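Long-range contact in antitoxin VapB2 (Rickettsia felis, PDB 3ZVK), which neutralises its cognate toxin VapC2, partially inhibiting the toxin's RNase activity, and binds DNA of their probable promoter together with it: residues R22-V30 with V38-W46. Numbering follows the deposited sequence.
Sequences RFSVKEVSV and VLQPLPNSW. With nucleotides of chain J.
S29 and Q40 form a hydrogen-bonded pair of the antiparallel hairpin. S29 N gives a nearly straight bond to Q40 O (2.9 Å, 168° at the hydrogen). Q40 N returns one to S29 O at 3.2 Å, meeting a lone pair in the carbonyl plane. Past P41, which has no N-H to give, L42 N continues the pairing to E27 O (3.1 Å). That donor is tilted 29° from the carbonyl plane. L42 CD1 lies against S29 CB.

V30 and L39 are the next pair, non-hydrogen-bonded, with side chains side by side on one face; V30 CG2 meets L39 CD2 at 3.7 Å. F23 extends this apolar patch. Its ring is set across P41, and CE2 touches P41 CD at 3.7 Å, in plane at the ring edge. CZ reaches L39 CB. V28 CG1 sits over one ring face, towards the rim. V25 packs on the prolines: CG2 on P41 CB (3.7 Å) and CG1 on P43 CB. With CG1 anti to the carbonyl carbon (chi1 -65°), both methyls of V25 point at the prolines.

R22 extends away from the hairpin, and NH1 donates to OP1 of DA17 of chain J (2.9 Å); the bond from NH2 to the same oxygen is weak. F23 N is held by Q13 of the second VapB2 subunit, and the E27 carboxylate forms a salt bridge with K5 of that subunit.

The contact belongs to the hairpin of strands 27-33 and 36-41, within the AbrB-type DNA-binding region. A strand of the second VapB2 subunit pairs with this hairpin, so the sheet crosses the dimer interface. Residues 42-45 lead to helix 46-55. At this junction R67 of the toxin chain bonds to N44 O and makes a cation-pi contact with W46.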
ATOM      1  N   ARG F  22      -6.296   2.538 -12.069  1.00 45.05           N
ATOM      2  CA  ARG F  22      -6.484   3.615 -11.109  1.00 45.20           C
ATOM      3  C   ARG F  22      -5.175   4.337 -10.838  1.00 50.89           C
ATOM      4  O   ARG F  22      -4.100   3.716 -10.811  1.00 47.73           O
ATOM      5  CB  ARG F  22      -7.063   3.093  -9.790  1.00 44.24           C
ATOM      6  CG  ARG F  22      -8.558   2.855  -9.846  1.00 51.59           C
ATOM      7  CD  ARG F  22      -9.014   2.206  -8.552  1.00 44.60           C
ATOM      8  NE  ARG F  22     -10.460   2.045  -8.517  1.00 45.11           N
ATOM      9  CZ  ARG F  22     -11.105   1.352  -7.589  1.00 59.88           C
ATOM     10  NH1 ARG F  22     -10.433   0.735  -6.625  1.00 49.55           N
ATOM     11  NH2 ARG F  22     -12.426   1.257  -7.624  1.00 47.00           N
ATOM     12  N   PHE F  23      -5.275   5.666 -10.690  1.00 50.97           N
ATOM     13  CA  PHE F  23      -4.133   6.531 -10.406  1.00 51.63           C
ATOM     14  C   PHE F  23      -4.091   6.805  -8.910  1.00 58.23           C
ATOM     15  O   PHE F  23      -5.138   6.790  -8.251  1.00 56.13           O
ATOM     16  CB  PHE F  23      -4.239   7.827 -11.203  1.00 53.03           C
ATOM     17  CG  PHE F  23      -3.914   7.680 -12.674  1.00 55.34           C
ATOM     18  CD1 PHE F  23      -4.910   7.371 -13.600  1.00 55.84           C
ATOM     19  CD2 PHE F  23      -2.615   7.890 -13.145  1.00 58.90           C
ATOM     20  CE1 PHE F  23      -4.611   7.261 -14.964  1.00 58.25           C
ATOM     21  CE2 PHE F  23      -2.316   7.778 -14.514  1.00 59.21           C
ATOM     22  CZ  PHE F  23      -3.314   7.466 -15.412  1.00 57.20           C
ATOM     23  N   SER F  24      -2.884   7.020  -8.368  1.00 58.78           N
ATOM     24  CA  SER F  24      -2.712   7.339  -6.948  1.00 59.19           C
ATOM     25  C   SER F  24      -2.509   8.839  -6.785  1.00 64.36           C
ATOM     26  O   SER F  24      -2.317   9.304  -5.671  1.00 65.24           O
ATOM     27  CB  SER F  24      -1.578   6.530  -6.324  1.00 62.51           C
ATOM     28  OG  SER F  24      -0.324   6.925  -6.848  1.00 72.97           O
ATOM     29  N   VAL F  25      -2.603   9.593  -7.893  1.00 62.17           N
ATOM     30  CA  VAL F  25      -2.483  11.063  -7.941  1.00 63.48           C
ATOM     31  C   VAL F  25      -3.876  11.672  -8.205  1.00 65.90           C
ATOM     32  O   VAL F  25      -4.777  10.949  -8.615  1.00 64.11           O
ATOM     33  CB  VAL F  25      -1.415  11.538  -8.974  1.00 69.26           C
ATOM     34  CG1 VAL F  25      -0.018  11.095  -8.557  1.00 69.58           C
ATOM     35  CG2 VAL F  25      -1.737  11.043 -10.381  1.00 69.22           C
ATOM     36  N   LYS F  26      -4.069  12.976  -7.957  1.00 62.64           N
ATOM     37  CA  LYS F  26      -5.390  13.592  -8.165  1.00 61.99           C
ATOM     38  C   LYS F  26      -5.464  14.348  -9.490  1.00 64.56           C
ATOM     39  O   LYS F  26      -6.545  14.748  -9.928  1.00 64.38           O
ATOM     40  CB  LYS F  26      -5.790  14.473  -6.968  1.00 64.88           C
ATOM     41  CG  LYS F  26      -6.047  13.634  -5.711  1.00 71.50           C
ATOM     42  CD  LYS F  26      -7.233  14.125  -4.906  1.00 80.13           C
ATOM     43  CE  LYS F  26      -7.943  13.047  -4.098  1.00 81.19           C
ATOM     44  NZ  LYS F  26      -7.141  12.501  -2.968  1.00 82.93           N
ATOM     45  N   GLU F  27      -4.297  14.504 -10.137  1.00 58.65           N
ATOM     46  CA  GLU F  27      -4.144  15.181 -11.404  1.00 58.68           C
ATOM     47  C   GLU F  27      -3.261  14.363 -12.336  1.00 60.60           C
ATOM     48  O   GLU F  27      -2.343  13.679 -11.883  1.00 59.81           O
ATOM     49  CB  GLU F  27      -3.530  16.568 -11.189  1.00 61.81           C
ATOM     50  CG  GLU F  27      -4.542  17.622 -10.778  1.00 76.01           C
ATOM     51  CD  GLU F  27      -4.024  19.048 -10.754  1.00104.70           C
ATOM     52  OE1 GLU F  27      -2.946  19.280 -10.157  1.00105.08           O
ATOM     53  OE2 GLU F  27      -4.698  19.936 -11.329  1.00 94.72           O
ATOM     54  N   VAL F  28      -3.534  14.442 -13.645  1.00 55.99           N
ATOM     55  CA  VAL F  28      -2.760  13.766 -14.680  1.00 55.13           C
ATOM     56  C   VAL F  28      -2.469  14.693 -15.830  1.00 59.14           C
ATOM     57  O   VAL F  28      -3.219  15.628 -16.088  1.00 60.89           O
ATOM     58  CB  VAL F  28      -3.393  12.443 -15.195  1.00 58.32           C
ATOM     59  CG1 VAL F  28      -3.288  11.319 -14.171  1.00 57.28           C
ATOM     60  CG2 VAL F  28      -4.827  12.628 -15.696  1.00 57.75           C
ATOM     61  N   SER F  29      -1.396  14.398 -16.550  1.00 55.94           N
ATOM     62  CA  SER F  29      -0.985  15.111 -17.755  1.00 56.89           C
ATOM     63  C   SER F  29      -1.761  14.476 -18.938  1.00 61.00           C
ATOM     64  O   SER F  29      -1.899  13.258 -18.976  1.00 58.73           O
ATOM     65  CB  SER F  29       0.524  14.970 -17.952  1.00 59.34           C
ATOM     66  OG  SER F  29       0.912  13.842 -18.731  1.00 70.90           O
ATOM     67  N   VAL F  30      -2.297  15.271 -19.859  1.00 60.18           N
ATOM     68  CA  VAL F  30      -3.011  14.754 -21.038  1.00 60.47           C
ATOM     69  C   VAL F  30      -2.271  15.228 -22.271  1.00 66.73           C
ATOM     70  O   VAL F  30      -2.142  16.434 -22.478  1.00 69.46           O
ATOM     71  CB  VAL F  30      -4.517  15.142 -21.128  1.00 64.69           C
ATOM     72  CG1 VAL F  30      -5.213  14.407 -22.272  1.00 64.43           C
ATOM     73  CG2 VAL F  30      -5.239  14.910 -19.819  1.00 63.37           C
ATOM     74  N   VAL F  38      -2.468  10.228 -24.180  1.00 61.24           N
ATOM     75  CA  VAL F  38      -1.665   9.612 -23.130  1.00 60.51           C
ATOM     76  C   VAL F  38      -1.990  10.361 -21.830  1.00 62.02           C
ATOM     77  O   VAL F  38      -2.022  11.600 -21.833  1.00 62.80           O
ATOM     78  CB  VAL F  38      -0.135   9.651 -23.423  1.00 65.48           C
ATOM     79  CG1 VAL F  38       0.670   9.037 -22.271  1.00 63.97           C
ATOM     80  CG2 VAL F  38       0.188   8.932 -24.721  1.00 65.77           C
ATOM     81  N   LEU F  39      -2.251   9.605 -20.746  1.00 54.46           N
ATOM     82  CA  LEU F  39      -2.495  10.130 -19.406  1.00 53.77           C
ATOM     83  C   LEU F  39      -1.335   9.620 -18.546  1.00 58.74           C
ATOM     84  O   LEU F  39      -1.036   8.421 -18.553  1.00 58.78           O
ATOM     85  CB  LEU F  39      -3.861   9.690 -18.801  1.00 52.89           C
ATOM     86  CG  LEU F  39      -5.167   9.821 -19.590  1.00 57.90           C
ATOM     87  CD1 LEU F  39      -6.301   9.343 -18.752  1.00 57.51           C
ATOM     88  CD2 LEU F  39      -5.499  11.231 -19.910  1.00 62.91           C
ATOM     89  N   GLN F  40      -0.642  10.531 -17.855  1.00 56.06           N
ATOM     90  CA  GLN F  40       0.498  10.179 -16.997  1.00 56.26           C
ATOM     91  C   GLN F  40       0.369  10.830 -15.612  1.00 63.24           C
ATOM     92  O   GLN F  40      -0.075  11.976 -15.544  1.00 63.72           O
ATOM     93  CB  GLN F  40       1.848  10.558 -17.651  1.00 58.03           C
ATOM     94  CG  GLN F  40       2.281   9.746 -18.900  1.00 55.87           C
ATOM     95  CD  GLN F  40       2.448   8.235 -18.752  1.00 64.81           C
ATOM     96  OE1 GLN F  40       2.193   7.468 -19.698  1.00 50.84           O
ATOM     97  NE2 GLN F  40       2.924   7.767 -17.593  1.00 55.10           N
ATOM     98  N   PRO F  41       0.755  10.148 -14.499  1.00 62.10           N
ATOM     99  CA  PRO F  41       0.614  10.779 -13.167  1.00 62.81           C
ATOM    100  C   PRO F  41       1.336  12.121 -13.033  1.00 71.85           C
ATOM    101  O   PRO F  41       2.537  12.212 -13.284  1.00 73.04           O
ATOM    102  CB  PRO F  41       1.152   9.722 -12.191  1.00 63.58           C
ATOM    103  CG  PRO F  41       1.883   8.729 -13.030  1.00 67.58           C
ATOM    104  CD  PRO F  41       1.286   8.768 -14.390  1.00 63.31           C
ATOM    105  N   LEU F  42       0.578  13.175 -12.687  1.00 71.09           N
ATOM    106  CA  LEU F  42       1.099  14.532 -12.538  1.00 73.26           C
ATOM    107  C   LEU F  42       0.941  15.081 -11.101  1.00 82.28           C
ATOM    108  O   LEU F  42       0.025  15.880 -10.833  1.00 82.34           O
ATOM    109  CB  LEU F  42       0.453  15.463 -13.569  1.00 73.44           C
ATOM    110  CG  LEU F  42       1.128  16.791 -13.805  1.00 78.21           C
ATOM    111  CD1 LEU F  42       2.075  16.716 -14.992  1.00 79.33           C
ATOM    112  CD2 LEU F  42       0.108  17.837 -14.036  1.00 78.36           C
ATOM    113  N   PRO F  43       1.819  14.670 -10.150  1.00 81.01           N
ATOM    114  CA  PRO F  43       1.727  15.251  -8.800  1.00 80.70           C
ATOM    115  C   PRO F  43       2.450  16.605  -8.736  1.00 83.35           C
ATOM    116  O   PRO F  43       3.454  16.816  -9.432  1.00 82.57           O
ATOM    117  CB  PRO F  43       2.386  14.190  -7.913  1.00 82.14           C
ATOM    118  CG  PRO F  43       3.368  13.478  -8.824  1.00 87.36           C
ATOM    119  CD  PRO F  43       2.979  13.755 -10.266  1.00 83.08           C
ATOM    120  N   ASN F  44       1.909  17.534  -7.921  1.00 79.84           N
ATOM    121  CA  ASN F  44       2.478  18.864  -7.685  1.00 80.96           C
ATOM    122  C   ASN F  44       3.803  18.659  -6.968  1.00 84.03           C
ATOM    123  O   ASN F  44       3.852  17.854  -6.045  1.00 83.88           O
ATOM    124  CB  ASN F  44       1.535  19.701  -6.793  1.00 82.92           C
ATOM    125  CG  ASN F  44       0.376  20.354  -7.517  1.00108.95           C
ATOM    126  OD1 ASN F  44       0.560  21.130  -8.473  1.00108.50           O
ATOM    127  ND2 ASN F  44      -0.843  20.108  -7.032  1.00 95.00           N
ATOM    128  N   SER F  45       4.882  19.324  -7.398  1.00 80.44           N
ATOM    129  CA  SER F  45       6.177  19.160  -6.720  1.00 79.94           C
ATOM    130  C   SER F  45       6.148  19.911  -5.387  1.00 82.42           C
ATOM    131  O   SER F  45       5.329  20.820  -5.229  1.00 82.17           O
ATOM    132  CB  SER F  45       7.319  19.686  -7.595  1.00 84.45           C
ATOM    133  OG  SER F  45       7.488  21.098  -7.552  1.00 90.84           O
ATOM    134  N   TRP F  46       7.053  19.571  -4.439  1.00 78.14           N
ATOM    135  CA  TRP F  46       7.148  20.342  -3.199  1.00 77.88           C
ATOM    136  C   TRP F  46       7.546  21.792  -3.489  1.00 82.35           C
ATOM    137  O   TRP F  46       7.111  22.676  -2.751  1.00 82.43           O
ATOM    138  CB  TRP F  46       8.098  19.708  -2.185  1.00 76.41           C
ATOM    139  CG  TRP F  46       7.446  18.684  -1.303  1.00 75.04           C
ATOM    140  CD1 TRP F  46       7.743  17.356  -1.247  1.00 76.76           C
ATOM    141  CD2 TRP F  46       6.409  18.907  -0.329  1.00 73.59           C
ATOM    142  NE1 TRP F  46       6.994  16.744  -0.272  1.00 74.54           N
ATOM    143  CE2 TRP F  46       6.159  17.671   0.303  1.00 76.04           C
ATOM    144  CE3 TRP F  46       5.700  20.042   0.104  1.00 74.87           C
ATOM    145  CZ2 TRP F  46       5.205  17.529   1.326  1.00 73.97           C
ATOM    146  CZ3 TRP F  46       4.741  19.894   1.095  1.00 74.88           C
ATOM    147  CH2 TRP F  46       4.494  18.650   1.687  1.00 73.84           C
TER
ATOM    148  P    DA J  17     -13.608  -0.861  -4.598  1.00 48.20           P
ATOM    149  OP1  DA J  17     -12.156  -0.942  -4.953  1.00 48.48           O
ATOM    150  OP2  DA J  17     -14.143   0.391  -4.036  1.00 50.13           O
ATOM    151  O5'  DA J  17     -14.459  -1.306  -5.879  1.00 46.83           O
ATOM    152  C5'  DA J  17     -13.917  -2.392  -6.698  1.00 45.48           C
ATOM    153  C4'  DA J  17     -14.691  -2.577  -7.993  1.00 45.29           C
ATOM    154  O4'  DA J  17     -16.092  -2.808  -7.703  1.00 44.41           O
ATOM    155  C3'  DA J  17     -14.654  -1.319  -8.849  1.00 46.95           C
ATOM    156  O3'  DA J  17     -14.247  -1.719 -10.142  1.00 46.00           O
ATOM    157  C2'  DA J  17     -16.045  -0.677  -8.677  1.00 47.92           C
ATOM    158  C1'  DA J  17     -16.938  -1.869  -8.340  1.00 46.31           C
ATOM    159  N9   DA J  17     -18.065  -1.606  -7.427  1.00 46.20           N
ATOM    160  C8   DA J  17     -17.963  -1.224  -6.117  1.00 44.92           C
ATOM    161  N7   DA J  17     -19.114  -1.074  -5.513  1.00 45.46           N
ATOM    162  C5   DA J  17     -20.041  -1.478  -6.459  1.00 45.95           C
ATOM    163  C6   DA J  17     -21.447  -1.590  -6.425  1.00 46.88           C
ATOM    164  N6   DA J  17     -22.167  -1.310  -5.337  1.00 46.70           N
ATOM    165  N1   DA J  17     -22.090  -1.969  -7.564  1.00 48.58           N
ATOM    166  C2   DA J  17     -21.377  -2.270  -8.660  1.00 48.12           C
ATOM    167  N3   DA J  17     -20.041  -2.213  -8.786  1.00 48.08           N
ATOM    168  C4   DA J  17     -19.420  -1.801  -7.651  1.00 46.49           C
TER